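Local coordinates for protein GNA33 (Neisseria gonorrhoeae FA 1090, PDB 2G5D) that probably cleaves the beta-1,4-glycosidic bond between N-acetylmuramic acid and N-acetylglucosamine in peptidoglycan as a lytic transglycosylase, leaving a 1,6-anhydro bond on the muramic acid, at residues L114-Y122 against G396-Y407; P21-D29 against Q79-Q87. All blocks are in the same frame, centred on the assembly; numbering follows the deposited sequence.

Interaction 1: residues L114-Y122 against G396-Y407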
ATOM      1  N   LEU A 114      11.804   2.710 -21.452  1.00 32.28           N
ATOM      2  CA  LEU A 114      11.292   3.805 -20.637  1.00 31.74           C
ATOM      3  C   LEU A 114       9.835   3.557 -20.223  1.00 31.56           C
ATOM      4  O   LEU A 114       9.356   4.110 -19.230  1.00 31.91           O
ATOM      5  CB  LEU A 114      11.425   5.146 -21.395  1.00 31.47           C
ATOM      6  CG  LEU A 114      12.852   5.707 -21.517  1.00 31.17           C
ATOM      7  CD1 LEU A 114      12.881   6.959 -22.362  1.00 28.84           C
ATOM      8  CD2 LEU A 114      13.473   5.980 -20.136  1.00 27.23           C
ATOM      9  N   ALA A 115       9.135   2.723 -20.984  1.00 31.01           N
ATOM     10  CA  ALA A 115       7.707   2.509 -20.778  1.00 30.88           C
ATOM     11  C   ALA A 115       7.462   1.447 -19.728  1.00 31.12           C
ATOM     12  O   ALA A 115       8.080   0.368 -19.764  1.00 32.08           O
ATOM     13  CB  ALA A 115       7.024   2.135 -22.098  1.00 30.53           C
ATOM     14  N   GLY A 116       6.550   1.738 -18.808  1.00 30.74           N
ATOM     15  CA  GLY A 116       6.201   0.809 -17.735  1.00 31.20           C
ATOM     16  C   GLY A 116       4.727   0.854 -17.395  1.00 31.59           C
ATOM     17  O   GLY A 116       3.909   1.401 -18.147  1.00 31.55           O
ATOM     18  N   THR A 117       4.379   0.274 -16.253  1.00 31.33           N
ATOM     19  CA  THR A 117       2.975   0.072 -15.915  1.00 31.24           C
ATOM     20  C   THR A 117       2.552   0.901 -14.706  1.00 30.02           C
ATOM     21  O   THR A 117       3.222   0.915 -13.678  1.00 30.60           O
ATOM     22  CB  THR A 117       2.635  -1.441 -15.730  1.00 31.16           C
ATOM     23  OG1 THR A 117       2.874  -2.140 -16.965  1.00 32.29           O
ATOM     24  CG2 THR A 117       1.162  -1.639 -15.322  1.00 31.75           C
ATOM     25  N   VAL A 118       1.455   1.628 -14.885  1.00 29.72           N
ATOM     26  CA  VAL A 118       0.788   2.356 -13.820  1.00 29.23           C
ATOM     27  C   VAL A 118      -0.575   1.729 -13.543  1.00 29.12           C
ATOM     28  O   VAL A 118      -1.414   1.586 -14.439  1.00 27.06           O
ATOM     29  CB  VAL A 118       0.668   3.883 -14.113  1.00 29.90           C
ATOM     30  CG1 VAL A 118       0.060   4.637 -12.895  1.00 29.52           C
ATOM     31  CG2 VAL A 118       2.053   4.470 -14.430  1.00 29.66           C
ATOM     32  N   THR A 119      -0.758   1.339 -12.287  1.00 29.03           N
ATOM     33  CA  THR A 119      -2.058   0.908 -11.769  1.00 29.93           C
ATOM     34  C   THR A 119      -2.477   1.861 -10.648  1.00 29.91           C
ATOM     35  O   THR A 119      -1.750   2.820 -10.313  1.00 28.63           O
ATOM     36  CB  THR A 119      -2.030  -0.546 -11.273  1.00 29.57           C
ATOM     37  OG1 THR A 119      -0.899  -0.735 -10.420  1.00 30.16           O
ATOM     38  CG2 THR A 119      -1.928  -1.512 -12.442  1.00 30.64           C
ATOM     39  N   GLY A 120      -3.651   1.609 -10.071  1.00 30.39           N
ATOM     40  CA  GLY A 120      -4.189   2.500  -9.045  1.00 30.79           C
ATOM     41  C   GLY A 120      -4.714   1.786  -7.816  1.00 30.76           C
ATOM     42  O   GLY A 120      -5.261   0.691  -7.907  1.00 30.76           O
ATOM     43  N   TYR A 121      -4.531   2.395  -6.656  1.00 30.81           N
ATOM     44  CA  TYR A 121      -5.127   1.863  -5.438  1.00 30.85           C
ATOM     45  C   TYR A 121      -5.740   2.973  -4.627  1.00 30.56           C
ATOM     46  O   TYR A 121      -5.526   4.148  -4.926  1.00 30.27           O
ATOM     47  CB  TYR A 121      -4.138   1.023  -4.612  1.00 31.32           C
ATOM     48  CG  TYR A 121      -2.981   1.734  -3.930  1.00 31.69           C
ATOM     49  CD1 TYR A 121      -2.859   1.729  -2.537  1.00 32.35           C
ATOM     50  CD2 TYR A 121      -1.967   2.352  -4.677  1.00 32.41           C
ATOM     51  CE1 TYR A 121      -1.772   2.334  -1.908  1.00 33.02           C
ATOM     52  CE2 TYR A 121      -0.884   2.954  -4.058  1.00 31.46           C
ATOM     53  CZ  TYR A 121      -0.796   2.957  -2.687  1.00 32.73           C
ATOM     54  OH  TYR A 121       0.287   3.559  -2.097  1.00 34.47           O
ATOM     55  N   TYR A 122      -6.494   2.593  -3.595  1.00 30.04           N
ATOM     56  CA  TYR A 122      -7.263   3.557  -2.814  1.00 29.46           C
ATOM     57  C   TYR A 122      -7.631   3.050  -1.421  1.00 29.09           C
ATOM     58  O   TYR A 122      -7.443   1.875  -1.101  1.00 29.06           O
ATOM     59  CB  TYR A 122      -8.533   3.974  -3.585  1.00 29.25           C
ATOM     60  CG  TYR A 122      -9.713   3.041  -3.447  1.00 28.98           C
ATOM     61  CD1 TYR A 122     -10.861   3.437  -2.761  1.00 27.79           C
ATOM     62  CD2 TYR A 122      -9.686   1.764  -4.008  1.00 27.72           C
ATOM     63  CE1 TYR A 122     -11.936   2.577  -2.631  1.00 27.45           C
ATOM     64  CE2 TYR A 122     -10.747   0.912  -3.887  1.00 28.27           C
ATOM     65  CZ  TYR A 122     -11.874   1.319  -3.204  1.00 27.98           C
ATOM     66  OH  TYR A 122     -12.922   0.457  -3.103  1.00 28.63           O
ATOM     67  N   GLY A 396     -12.127   5.059  -5.588  1.00 29.39           N
ATOM     68  CA  GLY A 396     -12.347   3.651  -5.937  1.00 29.80           C
ATOM     69  C   GLY A 396     -12.571   3.395  -7.415  1.00 30.06           C
ATOM     70  O   GLY A 396     -11.930   2.525  -8.012  1.00 29.63           O
ATOM     71  N   GLU A 397     -13.489   4.159  -8.000  1.00 31.13           N
ATOM     72  CA  GLU A 397     -13.712   4.183  -9.455  1.00 32.32           C
ATOM     73  C   GLU A 397     -12.427   4.439 -10.261  1.00 32.36           C
ATOM     74  O   GLU A 397     -12.119   3.692 -11.193  1.00 32.49           O
ATOM     75  CB  GLU A 397     -14.768   5.229  -9.789  1.00 32.71           C
ATOM     76  CG  GLU A 397     -16.194   4.770  -9.463  1.00 35.65           C
ATOM     77  CD  GLU A 397     -17.095   5.887  -8.934  1.00 38.71           C
ATOM     78  OE1 GLU A 397     -16.937   7.046  -9.388  1.00 40.62           O
ATOM     79  OE2 GLU A 397     -17.965   5.599  -8.072  1.00 38.99           O
ATOM     80  N   LEU A 398     -11.676   5.472  -9.886  1.00 32.51           N
ATOM     81  CA  LEU A 398     -10.393   5.793 -10.532  1.00 33.01           C
ATOM     82  C   LEU A 398      -9.374   4.673 -10.444  1.00 32.95           C
ATOM     83  O   LEU A 398      -8.768   4.306 -11.451  1.00 33.17           O
ATOM     84  CB  LEU A 398      -9.795   7.081  -9.962  1.00 32.97           C
ATOM     85  CG  LEU A 398     -10.608   8.339 -10.292  1.00 34.19           C
ATOM     86  CD1 LEU A 398     -10.280   9.471  -9.334  1.00 36.37           C
ATOM     87  CD2 LEU A 398     -10.365   8.759 -11.725  1.00 34.97           C
ATOM     88  N   ALA A 399      -9.212   4.122  -9.246  1.00 32.85           N
ATOM     89  CA  ALA A 399      -8.215   3.098  -8.993  1.00 33.44           C
ATOM     90  C   ALA A 399      -8.382   1.865  -9.882  1.00 34.18           C
ATOM     91  O   ALA A 399      -7.440   1.484 -10.593  1.00 34.22           O
ATOM     92  CB  ALA A 399      -8.196   2.727  -7.508  1.00 33.15           C
ATOM     93  N   GLY A 400      -9.574   1.262  -9.853  1.00 34.53           N
ATOM     94  CA  GLY A 400      -9.876   0.055 -10.631  1.00 35.75           C
ATOM     95  C   GLY A 400      -9.796   0.218 -12.145  1.00 36.50           C
ATOM     96  O   GLY A 400      -9.572  -0.752 -12.867  1.00 36.51           O
ATOM     97  N   LYS A 401      -9.978   1.450 -12.614  1.00 37.34           N
ATOM     98  CA  LYS A 401      -9.927   1.776 -14.039  1.00 38.44           C
ATOM     99  C   LYS A 401      -8.502   2.050 -14.542  1.00 39.03           C
ATOM    100  O   LYS A 401      -8.264   2.175 -15.753  1.00 39.30           O
ATOM    101  CB  LYS A 401     -10.857   2.960 -14.345  1.00 38.57           C
ATOM    102  CG  LYS A 401     -12.343   2.604 -14.280  1.00 39.46           C
ATOM    103  CD  LYS A 401     -13.210   3.539 -15.115  1.00 40.18           C
ATOM    104  CE  LYS A 401     -14.667   3.420 -14.701  1.00 40.70           C
ATOM    105  NZ  LYS A 401     -15.594   4.076 -15.669  1.00 40.86           N
ATOM    106  N   GLN A 402      -7.556   2.131 -13.602  1.00 39.63           N
ATOM    107  CA  GLN A 402      -6.169   2.423 -13.912  1.00 39.78           C
ATOM    108  C   GLN A 402      -5.337   1.193 -14.283  1.00 40.05           C
ATOM    109  O   GLN A 402      -5.007   0.354 -13.424  1.00 40.51           O
ATOM    110  CB  GLN A 402      -5.527   3.149 -12.739  1.00 40.15           C
ATOM    111  CG  GLN A 402      -4.153   3.636 -13.058  1.00 41.55           C
ATOM    112  CD  GLN A 402      -3.972   5.060 -12.697  1.00 44.11           C
ATOM    113  OE1 GLN A 402      -4.035   5.424 -11.522  1.00 45.58           O
ATOM    114  NE2 GLN A 402      -3.739   5.898 -13.707  1.00 46.21           N
ATOM    115  N   LYS A 403      -5.016   1.098 -15.572  1.00 39.84           N
ATOM    116  CA  LYS A 403      -4.059   0.122 -16.116  1.00 39.70           C
ATOM    117  C   LYS A 403      -3.428   0.680 -17.401  1.00 39.05           C
ATOM    118  O   LYS A 403      -3.886   0.390 -18.516  1.00 39.37           O
ATOM    119  CB  LYS A 403      -4.708  -1.250 -16.349  1.00 39.72           C
ATOM    120  CG  LYS A 403      -6.249  -1.278 -16.365  1.00 40.74           C
ATOM    121  CD  LYS A 403      -6.861  -1.129 -17.757  1.00 40.60           C
ATOM    122  CE  LYS A 403      -8.377  -0.974 -17.641  1.00 40.53           C
ATOM    123  NZ  LYS A 403      -9.073  -0.972 -18.958  1.00 40.42           N
ATOM    124  N   THR A 404      -2.374   1.481 -17.218  1.00 38.18           N
ATOM    125  CA  THR A 404      -1.840   2.390 -18.248  1.00 37.39           C
ATOM    126  C   THR A 404      -0.319   2.310 -18.410  1.00 36.99           C
ATOM    127  O   THR A 404       0.416   1.996 -17.461  1.00 36.97           O
ATOM    128  CB  THR A 404      -2.181   3.894 -17.938  1.00 37.44           C
ATOM    129  OG1 THR A 404      -1.671   4.266 -16.641  1.00 36.96           O
ATOM    130  CG2 THR A 404      -3.662   4.149 -17.972  1.00 37.37           C
ATOM    131  N   THR A 405       0.147   2.627 -19.617  1.00 36.44           N
ATOM    132  CA  THR A 405       1.566   2.873 -19.845  1.00 35.42           C
ATOM    133  C   THR A 405       1.970   4.145 -19.095  1.00 34.52           C
ATOM    134  O   THR A 405       1.205   5.108 -19.025  1.00 33.96           O
ATOM    135  CB  THR A 405       1.870   3.033 -21.350  1.00 35.35           C
ATOM    136  OG1 THR A 405       1.504   1.833 -22.031  1.00 36.06           O
ATOM    137  CG2 THR A 405       3.345   3.301 -21.584  1.00 35.20           C
ATOM    138  N   GLY A 406       3.172   4.141 -18.532  1.00 33.61           N
ATOM    139  CA  GLY A 406       3.686   5.326 -17.891  1.00 32.73           C
ATOM    140  C   GLY A 406       5.190   5.407 -17.940  1.00 32.03           C
ATOM    141  O   GLY A 406       5.874   4.404 -18.161  1.00 32.36           O
ATOM    142  N   TYR A 407       5.685   6.623 -17.734  1.00 30.71           N
ATOM    143  CA  TYR A 407       7.111   6.929 -17.733  1.00 30.59           C
ATOM    144  C   TYR A 407       7.429   7.520 -16.392  1.00 29.96           C
ATOM    145  O   TYR A 407       6.610   8.247 -15.831  1.00 29.45           O
ATOM    146  CB  TYR A 407       7.428   7.946 -18.823  1.00 30.32           C
ATOM    147  CG  TYR A 407       7.064   7.404 -20.176  1.00 30.43           C
ATOM    148  CD1 TYR A 407       5.876   7.777 -20.798  1.00 31.07           C
ATOM    149  CD2 TYR A 407       7.884   6.483 -20.805  1.00 30.21           C
ATOM    150  CE1 TYR A 407       5.525   7.249 -22.031  1.00 32.28           C
ATOM    151  CE2 TYR A 407       7.556   5.961 -22.050  1.00 31.91           C
ATOM    152  CZ  TYR A 407       6.373   6.339 -22.650  1.00 32.18           C
ATOM    153  OH  TYR A 407       6.050   5.815 -23.884  1.00 31.68           O
TER

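Interaction 2: residues P21-D29 against Q79-Q87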
ATOM      1  N   PRO A  21      17.482  30.289   7.819  1.00 42.78           N
ATOM      2  CA  PRO A  21      18.751  30.177   7.087  1.00 42.64           C
ATOM      3  C   PRO A  21      18.786  28.922   6.206  1.00 41.91           C
ATOM      4  O   PRO A  21      18.956  27.800   6.709  1.00 42.28           O
ATOM      5  CB  PRO A  21      19.812  30.115   8.199  1.00 42.60           C
ATOM      6  CG  PRO A  21      19.051  29.802   9.461  1.00 43.22           C
ATOM      7  CD  PRO A  21      17.678  30.376   9.276  1.00 42.97           C
ATOM      8  N   ASP A  22      18.626  29.141   4.901  1.00 40.81           N
ATOM      9  CA  ASP A  22      18.502  28.090   3.902  1.00 39.78           C
ATOM     10  C   ASP A  22      19.641  27.082   3.901  1.00 38.57           C
ATOM     11  O   ASP A  22      20.809  27.439   4.039  1.00 38.83           O
ATOM     12  CB  ASP A  22      18.351  28.707   2.510  1.00 40.18           C
ATOM     13  CG  ASP A  22      16.980  29.341   2.294  1.00 41.63           C
ATOM     14  OD1 ASP A  22      16.103  29.261   3.188  1.00 42.30           O
ATOM     15  OD2 ASP A  22      16.773  29.919   1.208  1.00 43.18           O
ATOM     16  N   ARG A  23      19.278  25.817   3.743  1.00 37.13           N
ATOM     17  CA  ARG A  23      20.247  24.720   3.687  1.00 35.55           C
ATOM     18  C   ARG A  23      21.013  24.764   2.366  1.00 34.74           C
ATOM     19  O   ARG A  23      20.525  25.322   1.401  1.00 33.85           O
ATOM     20  CB  ARG A  23      19.520  23.380   3.877  1.00 35.18           C
ATOM     21  CG  ARG A  23      18.830  23.231   5.240  1.00 33.50           C
ATOM     22  CD  ARG A  23      19.824  22.792   6.325  1.00 33.44           C
ATOM     23  NE  ARG A  23      19.216  22.762   7.661  1.00 34.41           N
ATOM     24  CZ  ARG A  23      19.089  21.674   8.425  1.00 34.17           C
ATOM     25  NH1 ARG A  23      19.544  20.491   8.010  1.00 32.98           N
ATOM     26  NH2 ARG A  23      18.528  21.779   9.631  1.00 35.01           N
ATOM     27  N   PRO A  24      22.248  24.232   2.332  1.00 34.76           N
ATOM     28  CA  PRO A  24      22.929  24.179   1.033  1.00 34.90           C
ATOM     29  C   PRO A  24      22.342  23.112   0.105  1.00 35.40           C
ATOM     30  O   PRO A  24      21.850  22.085   0.577  1.00 35.13           O
ATOM     31  CB  PRO A  24      24.383  23.860   1.405  1.00 35.07           C
ATOM     32  CG  PRO A  24      24.299  23.176   2.733  1.00 34.77           C
ATOM     33  CD  PRO A  24      23.084  23.711   3.431  1.00 34.56           C
ATOM     34  N   ALA A  25      22.387  23.354  -1.199  1.00 35.42           N
ATOM     35  CA  ALA A  25      21.816  22.405  -2.140  1.00 36.87           C
ATOM     36  C   ALA A  25      22.719  21.222  -2.464  1.00 37.61           C
ATOM     37  O   ALA A  25      22.237  20.119  -2.731  1.00 39.07           O
ATOM     38  CB  ALA A  25      21.362  23.097  -3.410  1.00 36.90           C
ATOM     39  N   GLY A  26      24.024  21.412  -2.477  1.00 37.93           N
ATOM     40  CA  GLY A  26      24.850  20.289  -2.929  1.00 38.17           C
ATOM     41  C   GLY A  26      24.821  20.104  -4.441  1.00 37.43           C
ATOM     42  O   GLY A  26      23.934  20.606  -5.129  1.00 37.80           O
ATOM     43  N   ILE A  27      25.800  19.370  -4.950  1.00 36.95           N
ATOM     44  CA  ILE A  27      26.193  19.463  -6.357  1.00 36.45           C
ATOM     45  C   ILE A  27      25.557  18.369  -7.213  1.00 35.76           C
ATOM     46  O   ILE A  27      25.760  17.193  -6.948  1.00 35.58           O
ATOM     47  CB  ILE A  27      27.732  19.430  -6.460  1.00 36.53           C
ATOM     48  CG1 ILE A  27      28.325  20.589  -5.650  1.00 37.05           C
ATOM     49  CG2 ILE A  27      28.215  19.454  -7.939  1.00 36.73           C
ATOM     50  CD1 ILE A  27      29.720  20.332  -5.135  1.00 37.86           C
ATOM     51  N   PRO A  28      24.766  18.754  -8.232  1.00 35.84           N
ATOM     52  CA  PRO A  28      24.097  17.730  -9.049  1.00 35.63           C
ATOM     53  C   PRO A  28      25.046  17.015 -10.013  1.00 35.74           C
ATOM     54  O   PRO A  28      25.974  17.627 -10.552  1.00 35.49           O
ATOM     55  CB  PRO A  28      23.046  18.518  -9.846  1.00 35.92           C
ATOM     56  CG  PRO A  28      23.271  19.953  -9.563  1.00 36.61           C
ATOM     57  CD  PRO A  28      24.448  20.127  -8.671  1.00 35.67           C
ATOM     58  N   ASP A  29      24.827  15.715 -10.192  1.00 35.76           N
ATOM     59  CA  ASP A  29      25.442  14.971 -11.281  1.00 35.65           C
ATOM     60  C   ASP A  29      24.960  15.630 -12.571  1.00 35.21           C
ATOM     61  O   ASP A  29      23.787  16.025 -12.663  1.00 34.40           O
ATOM     62  CB  ASP A  29      25.049  13.495 -11.195  1.00 35.78           C
ATOM     63  CG  ASP A  29      25.639  12.817  -9.968  1.00 35.82           C
ATOM     64  OD1 ASP A  29      26.867  12.793  -9.849  1.00 39.21           O
ATOM     65  OD2 ASP A  29      24.894  12.320  -9.111  1.00 34.76           O
ATOM     66  N   GLN A  79      18.482  14.642   5.261  1.00 30.15           N
ATOM     67  CA  GLN A  79      18.270  15.570   6.372  1.00 30.20           C
ATOM     68  C   GLN A  79      18.056  17.009   5.914  1.00 29.63           C
ATOM     69  O   GLN A  79      17.120  17.672   6.359  1.00 29.25           O
ATOM     70  CB  GLN A  79      19.455  15.547   7.360  1.00 29.82           C
ATOM     71  CG  GLN A  79      19.809  14.177   7.946  1.00 31.34           C
ATOM     72  CD  GLN A  79      20.959  13.480   7.212  1.00 31.17           C
ATOM     73  OE1 GLN A  79      21.102  13.579   5.989  1.00 31.38           O
ATOM     74  NE2 GLN A  79      21.780  12.768   7.966  1.00 31.14           N
ATOM     75  N   ASP A  80      18.963  17.490   5.062  1.00 29.08           N
ATOM     76  CA  ASP A  80      18.913  18.844   4.503  1.00 28.35           C
ATOM     77  C   ASP A  80      17.674  19.145   3.631  1.00 28.07           C
ATOM     78  O   ASP A  80      17.027  20.187   3.824  1.00 27.51           O
ATOM     79  CB  ASP A  80      20.210  19.150   3.733  1.00 27.93           C
ATOM     80  CG  ASP A  80      21.322  19.619   4.636  1.00 28.14           C
ATOM     81  OD1 ASP A  80      22.457  19.761   4.128  1.00 27.88           O
ATOM     82  OD2 ASP A  80      21.069  19.861   5.850  1.00 27.58           O
ATOM     83  N   VAL A  81      17.345  18.259   2.690  1.00 28.06           N
ATOM     84  CA  VAL A  81      16.103  18.439   1.901  1.00 28.11           C
ATOM     85  C   VAL A  81      14.843  18.426   2.783  1.00 29.26           C
ATOM     86  O   VAL A  81      13.936  19.244   2.602  1.00 29.42           O
ATOM     87  CB  VAL A  81      15.971  17.483   0.656  1.00 28.72           C
ATOM     88  CG1 VAL A  81      17.030  17.834  -0.426  1.00 26.86           C
ATOM     89  CG2 VAL A  81      16.017  15.977   1.059  1.00 26.97           C
ATOM     90  N   CYS A  82      14.791  17.513   3.749  1.00 29.84           N
ATOM     91  CA  CYS A  82      13.646  17.477   4.677  1.00 29.77           C
ATOM     92  C   CYS A  82      13.523  18.719   5.569  1.00 29.46           C
ATOM     93  O   CYS A  82      12.422  19.243   5.759  1.00 28.83           O
ATOM     94  CB  CYS A  82      13.633  16.181   5.479  1.00 30.55           C
ATOM     95  SG  CYS A  82      12.982  14.805   4.503  1.00 30.33           S
ATOM     96  N   ALA A  83      14.650  19.192   6.109  1.00 29.46           N
ATOM     97  CA  ALA A  83      14.661  20.444   6.858  1.00 29.93           C
ATOM     98  C   ALA A  83      14.203  21.606   5.968  1.00 29.84           C
ATOM     99  O   ALA A  83      13.352  22.412   6.364  1.00 29.20           O
ATOM    100  CB  ALA A  83      16.049  20.722   7.445  1.00 29.28           C
ATOM    101  N   GLN A  84      14.751  21.665   4.757  1.00 29.53           N
ATOM    102  CA  GLN A  84      14.464  22.764   3.831  1.00 29.43           C
ATOM    103  C   GLN A  84      13.005  22.756   3.351  1.00 29.46           C
ATOM    104  O   GLN A  84      12.419  23.819   3.127  1.00 28.51           O
ATOM    105  CB  GLN A  84      15.409  22.701   2.631  1.00 29.91           C
ATOM    106  CG  GLN A  84      15.373  23.951   1.754  1.00 30.07           C
ATOM    107  CD  GLN A  84      15.778  25.208   2.523  1.00 29.18           C
ATOM    108  OE1 GLN A  84      16.585  25.142   3.447  1.00 30.43           O
ATOM    109  NE2 GLN A  84      15.223  26.354   2.138  1.00 28.77           N
ATOM    110  N   ALA A  85      12.448  21.550   3.179  1.00 29.30           N
ATOM    111  CA  ALA A  85      11.034  21.369   2.855  1.00 29.40           C
ATOM    112  C   ALA A  85      10.143  22.094   3.871  1.00 28.94           C
ATOM    113  O   ALA A  85       9.113  22.620   3.497  1.00 29.05           O
ATOM    114  CB  ALA A  85      10.659  19.870   2.773  1.00 29.55           C
ATOM    115  N   PHE A  86      10.560  22.139   5.139  1.00 30.11           N
ATOM    116  CA  PHE A  86       9.765  22.787   6.187  1.00 30.47           C
ATOM    117  C   PHE A  86       9.988  24.299   6.288  1.00 30.47           C
ATOM    118  O   PHE A  86       9.192  25.008   6.887  1.00 30.30           O
ATOM    119  CB  PHE A  86       9.935  22.066   7.542  1.00 31.65           C
ATOM    120  CG  PHE A  86       9.033  20.873   7.690  1.00 32.16           C
ATOM    121  CD1 PHE A  86       9.373  19.643   7.115  1.00 33.14           C
ATOM    122  CD2 PHE A  86       7.813  20.995   8.353  1.00 33.40           C
ATOM    123  CE1 PHE A  86       8.514  18.526   7.225  1.00 34.86           C
ATOM    124  CE2 PHE A  86       6.930  19.884   8.470  1.00 35.49           C
ATOM    125  CZ  PHE A  86       7.288  18.648   7.907  1.00 33.70           C
ATOM    126  N   GLN A  87      11.057  24.781   5.663  1.00 30.09           N
ATOM    127  CA  GLN A  87      11.306  26.211   5.521  1.00 30.99           C
ATOM    128  C   GLN A  87      10.841  26.765   4.155  1.00 30.24           C
ATOM    129  O   GLN A  87      11.089  27.916   3.834  1.00 31.12           O
ATOM    130  CB  GLN A  87      12.792  26.502   5.793  1.00 30.49           C
ATOM    131  CG  GLN A  87      13.167  26.297   7.274  1.00 32.19           C
ATOM    132  CD  GLN A  87      14.669  26.316   7.548  1.00 33.20           C
ATOM    133  OE1 GLN A  87      15.088  26.309   8.716  1.00 36.76           O
ATOM    134  NE2 GLN A  87      15.488  26.326   6.482  1.00 35.27           N
TER
HETATM  135  O   HOH W   1      22.583  19.834   1.258  1.00 28.50           O

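Interaction 1: residues L114-Y122 against G396-Y407
Val118 fits into a hollow lined by Gln402, Thr404 and Gly406, within an antiparallel strand pairing in the beta barrel of this MltA-type enzyme; residues 396-407 lie in the 3D-domain sequence, of the double-psi barrel clan. Strand 116-122 runs against strand 403-407 and then runs roughly antiparallel alongside helix 396-401. Gly116 pairs with Gly406 and Val118 with Thr404 as hydrogen-bonded pairs, while Thr117 and Thr405 form a non-hydrogen-bonded pair between them. The bond from Val118 N to Thr404 O is 2.8 Å long and almost straight (172°). The two methyls of Val118 part company: CG1, anti to the backbone N (chi1 -175°), leans to the Gln402 amide, whereas CG2 settles over Gly406 CA at 3.9 Å, where the lack of a side chain gives it space. Tyr387 and Val355 also touch this valine.

Beyond Lys403 the strand pairing gives way to close helix-on-strand packing. Ala399 CB is the bump here, 3.6 Å from Gly120 O, and the bare backbone of Gly120 lets the helix come this near. Gln402 bends at chi2 and lays its aliphatic part along the Thr119-Gly120 peptide; its OE1 is bonded to Trp389 NE1. At the other end of the pairing, the Tyr407 ring reaches back beside the 114-115 backbone, with CE2 3.9 Å from Ala115 CB and CD2 touching Leu114 CB. The Tyr122 ring packs on the helix: with chi1 at 84°, it brings one face against Gly396, whose CA sits over the ring centre in a CH-pi contact, 3.4 Å from the centroid and 7° off the normal.

Interaction 2: residues P21-D29 against Q79-Q87
Arg23 lays its guanidinium over the Ala83 methyl, whose CB lies 3.3 Å from CZ and beneath the centre of the flat group. The same group uses its edge for charge: NH1 donates to Asp80 OD2 at 2.7 Å in a salt bridge, with the oxygen close to the guanidinium plane. The carboxylate does not lie flat against it, however, since the two planes stand 84° apart and a single oxygen takes the bond. A bend at chi2 (-82°) turns the arginine chain across the helix, bringing CD alongside Asp80 OD2 and the guanidinium over Ala83.

Gln84 reaches the loop with both ends of its amide. Its OE1 accepts the Arg23 N-H at 2.8 Å in a nearly straight bond, the donor standing above the amide carbonyl plane, and its NE2 makes a weak bond to Asp22 OD1, with amide and carboxylate planes almost perpendicular. One water donates to Asp80 OD1 and, at a distance short enough to be doubtful in detail, to Pro24 O, so each carboxylate oxygen of Asp80 has a partner.

The N-terminal loop thus lies on the outer side of helix 79-86, which is tied to helix 58-72 by the Cys69-Cys82 disulfide, while Gln84 also touches Phe98 and Tyr102 of helix 92-102.

Overall arrangement
The two contacts share no segment and lie well apart, their centres 32 Å from each other and their nearest atoms about 16 Å. Interaction 1 is partly buried and joins distant parts of the sequence, 274 residues apart at the closest ends, through backbone bonds, glycine-permitted close approach and apolar side chains. Interaction 2 is a surface contact, 28 Å from the centre of the chain, in which an irregular loop meets a helix through helix side chains that bond to both backbone and side chains of the loop, with a salt bridge and a water. Strand 103-110 runs near both: it pairs with strand 403-413 and touches Leu114 of interaction 1, and also meets Val81 of interaction 2.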